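Local atomic coordinates of methyltransferase (Thermus thermophilus, PDB entry 3TMA), a protein that catalyses the S-adenosyl-L-methionine-dependent N2-methylation of the guanosine at position 6 of tRNA(Phe). Residues G46-A51 against R55-R60; H75-R80 against R153-V158. All coordinates share one frame; numbering follows the deposited sequence. Where two conformers were deposited one is given.

From the N terminus, the chain first turns back on itself in interaction 1, where three residues separate 46-51 from 55-60 and the result is a beta hairpin. That contact has closed before interaction 2 opens; 75-80 then meets 153-158 only after 72 residues that include helices, strands and loops. The two are therefore in series, neither enclosing nor crossing the other. Both belong to one seven-stranded sheet in the N-terminal, THUMP-containing part of the enzyme: the hairpin forms one end of it, while interaction 2 spans strand 162-168, which runs between its two partners. Their centres lie about 14 Å apart, and Arg159 forms a salt bridge with Asp157 and a long, weak ion pair with Asp50.

Interaction 1 of 2, residues G46-A51 against R55-R60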
loop_
_atom_site.group_PDB
_atom_site.type_symbol
_atom_site.label_atom_id
_atom_site.label_comp_id
_atom_site.label_asym_id
_atom_site.label_seq_id
_atom_site.Cartn_x
_atom_site.Cartn_y
_atom_site.Cartn_z
ATOM N N GLY A 46 9.769 20.590 -1.975
ATOM C CA GLY A 46 8.353 20.901 -2.150
ATOM C C GLY A 46 7.400 19.711 -2.020
ATOM O O GLY A 46 6.213 19.851 -2.283
ATOM N N ALA A 47 7.880 18.549 -1.569
ATOM C CA ALA A 47 6.952 17.429 -1.320
ATOM C C ALA A 47 5.922 17.785 -0.243
ATOM O O ALA A 47 6.242 18.525 0.717
ATOM C CB ALA A 47 7.708 16.161 -0.955
ATOM N N GLU A 48 4.688 17.280 -0.400
ATOM C CA GLU A 48 3.626 17.512 0.581
ATOM C C GLU A 48 3.024 16.178 1.038
ATOM O O GLU A 48 2.848 15.268 0.220
ATOM C CB GLU A 48 2.528 18.378 -0.020
ATOM C CG GLU A 48 3.001 19.810 -0.429
ATOM C CD GLU A 48 1.844 20.676 -0.966
ATOM O OE1 GLU A 48 0.814 20.116 -1.412
ATOM O OE2 GLU A 48 1.979 21.917 -0.956
ATOM N N VAL A 49 2.751 16.068 2.341
ATOM C CA VAL A 49 2.206 14.836 2.974
ATOM C C VAL A 49 0.887 15.213 3.642
ATOM O O VAL A 49 0.791 16.239 4.321
ATOM C CB VAL A 49 3.190 14.296 4.064
ATOM C CG1 VAL A 49 2.535 13.200 4.925
ATOM C CG2 VAL A 49 4.470 13.760 3.399
ATOM N N ASP A 50 -0.159 14.441 3.400
ATOM C CA ASP A 50 -1.405 14.655 4.149
ATOM C C ASP A 50 -1.494 13.612 5.263
ATOM O O ASP A 50 -1.817 12.446 5.014
ATOM C CB ASP A 50 -2.635 14.549 3.204
ATOM C CG ASP A 50 -2.690 15.670 2.156
ATOM O OD1 ASP A 50 -2.034 16.741 2.346
ATOM O OD2 ASP A 50 -3.422 15.496 1.149
ATOM N N ALA A 51 -1.118 14.025 6.473
ATOM C CA ALA A 51 -0.987 13.141 7.658
ATOM C C ALA A 51 -2.291 12.396 7.871
ATOM O O ALA A 51 -3.366 13.013 7.815
ATOM C CB ALA A 51 -0.669 13.993 8.945
ATOM N N ARG A 55 -1.793 10.140 1.603
ATOM C CA ARG A 55 -1.510 10.818 0.306
ATOM C C ARG A 55 -0.176 11.525 0.410
ATOM O O ARG A 55 0.079 12.179 1.414
ATOM C CB ARG A 55 -2.556 11.905 -0.037
ATOM C CG ARG A 55 -3.950 11.373 -0.322
ATOM C CD ARG A 55 -4.913 12.485 -0.730
ATOM N NE ARG A 55 -5.157 13.501 0.309
ATOM C CZ ARG A 55 -6.332 13.671 0.911
ATOM N NH1 ARG A 55 -7.326 12.852 0.620
ATOM N NH2 ARG A 55 -6.511 14.635 1.810
ATOM N N VAL A 56 0.640 11.431 -0.638
ATOM C CA VAL A 56 1.817 12.305 -0.793
ATOM C C VAL A 56 1.780 12.960 -2.167
ATOM O O VAL A 56 1.474 12.275 -3.172
ATOM C CB VAL A 56 3.100 11.472 -0.679
ATOM C CG1 VAL A 56 4.361 12.395 -0.893
ATOM C CG2 VAL A 56 3.134 10.823 0.781
ATOM N N ARG A 57 2.180 14.233 -2.240
ATOM C CA ARG A 57 2.245 14.937 -3.561
ATOM C C ARG A 57 3.654 15.453 -3.756
ATOM O O ARG A 57 4.249 15.966 -2.797
ATOM C CB ARG A 57 1.333 16.176 -3.585
ATOM C CG ARG A 57 -0.123 15.877 -3.711
ATOM C CD ARG A 57 -0.967 17.190 -3.749
ATOM N NE ARG A 57 -0.871 17.954 -2.510
ATOM C CZ ARG A 57 -1.388 17.565 -1.332
ATOM N NH1 ARG A 57 -2.097 16.440 -1.228
ATOM N NH2 ARG A 57 -1.179 18.291 -0.235
ATOM N N ILE A 58 4.142 15.363 -4.994
ATOM C CA ILE A 58 5.458 15.882 -5.420
ATOM C C ILE A 58 5.151 16.832 -6.607
ATOM O O ILE A 58 4.471 16.399 -7.558
ATOM C CB ILE A 58 6.333 14.695 -6.027
ATOM C CG1 ILE A 58 6.429 13.538 -5.031
ATOM C CG2 ILE A 58 7.740 15.142 -6.420
ATOM C CD1 ILE A 58 7.009 13.946 -3.747
ATOM N N PRO A 59 5.673 18.082 -6.585
ATOM C CA PRO A 59 5.566 18.921 -7.793
ATOM C C PRO A 59 6.416 18.341 -8.930
ATOM O O PRO A 59 7.578 17.982 -8.732
ATOM C CB PRO A 59 6.106 20.274 -7.353
ATOM C CG PRO A 59 6.962 20.009 -6.135
ATOM C CD PRO A 59 6.620 18.634 -5.594
ATOM N N ARG A 60 5.837 18.237 -10.115
ATOM C CA ARG A 60 6.532 17.575 -11.213
ATOM C C ARG A 60 6.222 18.315 -12.520
ATOM O O ARG A 60 5.039 18.549 -12.817
ATOM C CB ARG A 60 6.043 16.104 -11.362
ATOM C CG ARG A 60 6.641 15.097 -10.377
ATOM C CD ARG A 60 8.201 15.159 -10.320
ATOM N NE ARG A 60 8.692 14.861 -11.651
ATOM C CZ ARG A 60 9.961 14.956 -12.060
ATOM N NH1 ARG A 60 10.926 15.338 -11.232
ATOM N NH2 ARG A 60 10.258 14.652 -13.332
#
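Arg57 and Glu48 face each other as a hydrogen-bonded pair in an antiparallel hairpin, and their side chains illustrate how one arginine can gather the acids of a neighbouring strand. The backbone seals the pair twice, Glu48 N to Arg57 O and Arg57 N to Glu48 O, both at 2.8 Å. The Arg57 side chain can be traced outward. CB lies 4.2 Å from Glu48 O; the chain runs extended to CD and then bends at chi3 (-64°), which swings the guanidinium back over the partner strand. There NE and NH2 converge on one oxygen, Glu48 OE1, at 3.0 and 2.9 Å in two bent bonds, with the carboxylate plane turned 80° from the guanidinium. The far end takes Asp50 end-on: NH1 runs nearly straight to OD2 at 2.9 Å from above the carboxylate plane, and NH2 reaches OD1 at 3.1 Å. Asp50 OD2 also receives Arg55 NE (2.8 Å) on its anti lone pair, completing a four-residue salt-bridge network that holds the Asp50 carboxylate by both oxygens and Glu48 through OE1. On the other face, Val49 CG2 lies beside Val56 CG2. This apolar face packs on helix 31-41, Val49 against Leu35 and Val56 against Leu38. The charged face continues into the sheet through Glu23 of adjacent strand 21-25, which pairs with Arg57, and Arg82 of strand 76-84, which pairs with Glu48.

Interaction 2 of 2, residues H75-R80 against R153-V158; sequences HLVLFR and RVRVDV
Val77 and Arg155 mark the nearest approach of two backbones that are not sheet neighbours, strands 76-80 and 153-158 passing 8.4 Å apart at 68° with no backbone pairing between them, the contact being made by side chains and one carbonyl oxygen. Both belong to the THUMP region, and strand 162-168 lies between them in the order of the sheet; their angle is consistent with a strongly twisted, curled sheet that brings the two strands face to face. Val77 and Phe79 carry the contact from the first strand. With CG1 anti to the backbone N (chi1 -176°), Val77 straddles Arg155: CG1 rests against the arginine CB at 3.9 Å, while CG2 sits over one face of the guanidinium, offset toward its rim, 3.4 Å from NH1. Bends at chi2 and chi3 curl the arginine chain, so that one guanidinium face lies against the Val77 CG2 methyl. Phe79 turns its ring edge to the Arg155 carbonyl, CE1 being 4.1 Å from the O, and its CZ comes within 4.0 Å of Asp157 CG, ring and carboxylate planes standing 67° apart. The opposing strand supplies its own pairing: Arg155 NH2 reaches Asp157 OD2 at 3.2 Å on the syn side, close to the guanidinium plane. Arg159 also holds that OD2 in a salt bridge, and Gln168 accepts from Arg155 NH1. Aliphatic and aromatic carbon thus packs against a buried ion pair whose charges are probably largely balanced by each other and by Arg159, which would let arginine and aspartate share an interior with valine and phenylalanine.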
loop_
_atom_site.group_PDB
_atom_site.type_symbol
_atom_site.label_atom_id
_atom_site.label_comp_id
_atom_site.label_asym_id
_atom_site.label_seq_id
_atom_site.Cartn_x
_atom_site.Cartn_y
_atom_site.Cartn_z
ATOM N N HIS A 75 -2.742 4.055 -5.988
ATOM C CA HIS A 75 -3.101 4.803 -7.214
ATOM C C HIS A 75 -2.197 6.023 -7.395
ATOM O O HIS A 75 -1.627 6.545 -6.420
ATOM C CB HIS A 75 -4.595 5.258 -7.188
ATOM C CG HIS A 75 -5.551 4.213 -7.696
ATOM N ND1 HIS A 75 -5.365 3.547 -8.899
ATOM C CD2 HIS A 75 -6.661 3.670 -7.139
ATOM C CE1 HIS A 75 -6.345 2.680 -9.082
ATOM N NE2 HIS A 75 -7.150 2.741 -8.030
ATOM N N LEU A 76 -2.010 6.421 -8.654
ATOM C CA LEU A 76 -1.307 7.645 -9.002
ATOM C C LEU A 76 -2.266 8.563 -9.813
ATOM O O LEU A 76 -2.909 8.105 -10.770
ATOM C CB LEU A 76 -0.113 7.311 -9.891
ATOM C CG LEU A 76 0.934 6.321 -9.310
ATOM C CD1 LEU A 76 2.029 6.116 -10.347
ATOM C CD2 LEU A 76 1.519 6.904 -8.007
ATOM N N VAL A 77 -2.264 9.841 -9.476
ATOM C CA VAL A 77 -3.010 10.900 -10.220
ATOM C C VAL A 77 -2.049 12.016 -10.606
ATOM O O VAL A 77 -1.304 12.486 -9.780
ATOM C CB VAL A 77 -4.132 11.492 -9.298
ATOM C CG1 VAL A 77 -4.988 12.515 -10.026
ATOM C CG2 VAL A 77 -5.043 10.324 -8.838
ATOM N N LEU A 78 -2.100 12.482 -11.842
ATOM C CA LEU A 78 -1.397 13.713 -12.210
ATOM C C LEU A 78 -2.369 14.867 -12.132
ATOM O O LEU A 78 -3.357 14.872 -12.879
ATOM C CB LEU A 78 -0.827 13.599 -13.625
ATOM C CG LEU A 78 -0.222 14.860 -14.271
ATOM C CD1 LEU A 78 0.998 15.261 -13.518
ATOM C CD2 LEU A 78 0.117 14.532 -15.743
ATOM N N PHE A 79 -2.154 15.784 -11.182
ATOM C CA PHE A 79 -2.998 16.962 -11.059
ATOM C C PHE A 79 -2.330 18.032 -11.885
ATOM O O PHE A 79 -1.162 18.338 -11.638
ATOM C CB PHE A 79 -3.162 17.392 -9.594
ATOM C CG PHE A 79 -4.135 16.539 -8.834
ATOM C CD1 PHE A 79 -5.448 16.334 -9.327
ATOM C CD2 PHE A 79 -3.750 15.920 -7.635
ATOM C CE1 PHE A 79 -6.362 15.514 -8.615
ATOM C CE2 PHE A 79 -4.675 15.123 -6.897
ATOM C CZ PHE A 79 -5.986 14.953 -7.379
ATOM N N ARG A 80 -3.020 18.484 -12.942
ATOM C CA ARG A 80 -2.539 19.555 -13.797
ATOM C C ARG A 80 -2.915 20.946 -13.342
ATOM O O ARG A 80 -2.352 21.922 -13.814
ATOM C CB ARG A 80 -2.931 19.355 -15.280
ATOM C CG ARG A 80 -2.214 18.142 -15.968
ATOM C CD ARG A 80 -2.389 18.203 -17.538
ATOM N NE ARG A 80 -1.649 17.126 -18.202
ATOM C CZ ARG A 80 -2.187 15.975 -18.591
ATOM N NH1 ARG A 80 -3.498 15.760 -18.462
ATOM N NH2 ARG A 80 -1.411 15.050 -19.169
ATOM N N ARG A 153 -9.957 7.970 -16.345
ATOM C CA ARG A 153 -10.678 8.563 -15.240
ATOM C C ARG A 153 -10.143 9.953 -14.958
ATOM O O ARG A 153 -8.982 10.116 -14.600
ATOM C CB ARG A 153 -10.612 7.665 -13.996
ATOM C CG ARG A 153 -11.227 6.264 -14.232
ATOM C CD ARG A 153 -11.360 5.440 -12.933
ATOM N NE ARG A 153 -11.875 4.107 -13.232
ATOM C CZ ARG A 153 -13.057 3.643 -12.838
ATOM N NH1 ARG A 153 -13.836 4.365 -12.044
ATOM N NH2 ARG A 153 -13.445 2.432 -13.219
ATOM N N VAL A 154 -10.999 10.945 -15.162
ATOM C CA VAL A 154 -10.695 12.335 -14.806
ATOM C C VAL A 154 -10.972 12.505 -13.303
ATOM O O VAL A 154 -12.000 12.049 -12.801
ATOM C CB VAL A 154 -11.585 13.337 -15.653
ATOM C CG1 VAL A 154 -11.465 14.814 -15.106
ATOM C CG2 VAL A 154 -11.148 13.296 -17.136
ATOM N N ARG A 155 -10.061 13.154 -12.589
ATOM C CA ARG A 155 -10.162 13.317 -11.145
ATOM C C ARG A 155 -10.288 14.804 -10.796
ATOM O O ARG A 155 -9.502 15.644 -11.274
ATOM C CB ARG A 155 -8.910 12.718 -10.447
ATOM C CG ARG A 155 -8.769 11.179 -10.640
ATOM C CD ARG A 155 -9.705 10.495 -9.689
ATOM N NE ARG A 155 -9.393 11.022 -8.375
ATOM C CZ ARG A 155 -8.568 10.437 -7.510
ATOM N NH1 ARG A 155 -8.088 9.220 -7.769
ATOM N NH2 ARG A 155 -8.278 11.053 -6.366
ATOM N N VAL A 156 -11.302 15.129 -9.995
ATOM C CA VAL A 156 -11.434 16.446 -9.408
ATOM C C VAL A 156 -11.572 16.260 -7.897
ATOM O O VAL A 156 -12.475 15.536 -7.432
ATOM C CB VAL A 156 -12.711 17.169 -9.916
ATOM C CG1 VAL A 156 -12.804 18.613 -9.301
ATOM C CG2 VAL A 156 -12.736 17.219 -11.475
ATOM N N ASP A 157 -10.638 16.797 -7.120
ATOM C CA ASP A 157 -10.739 16.632 -5.662
ATOM C C ASP A 157 -10.826 18.022 -5.066
ATOM O O ASP A 157 -9.938 18.868 -5.320
ATOM C CB ASP A 157 -9.510 15.934 -5.073
ATOM C CG ASP A 157 -9.447 14.427 -5.392
ATOM O OD1 ASP A 157 -9.958 13.976 -6.443
ATOM O OD2 ASP A 157 -8.847 13.691 -4.587
ATOM N N VAL A 158 -11.853 18.245 -4.250
ATOM C CA VAL A 158 -12.009 19.511 -3.570
ATOM C C VAL A 158 -11.696 19.303 -2.089
ATOM O O VAL A 158 -12.287 18.436 -1.428
ATOM C CB VAL A 158 -13.440 20.092 -3.749
ATOM C CG1 VAL A 158 -13.541 21.476 -3.070
ATOM C CG2 VAL A 158 -13.797 20.217 -5.243
#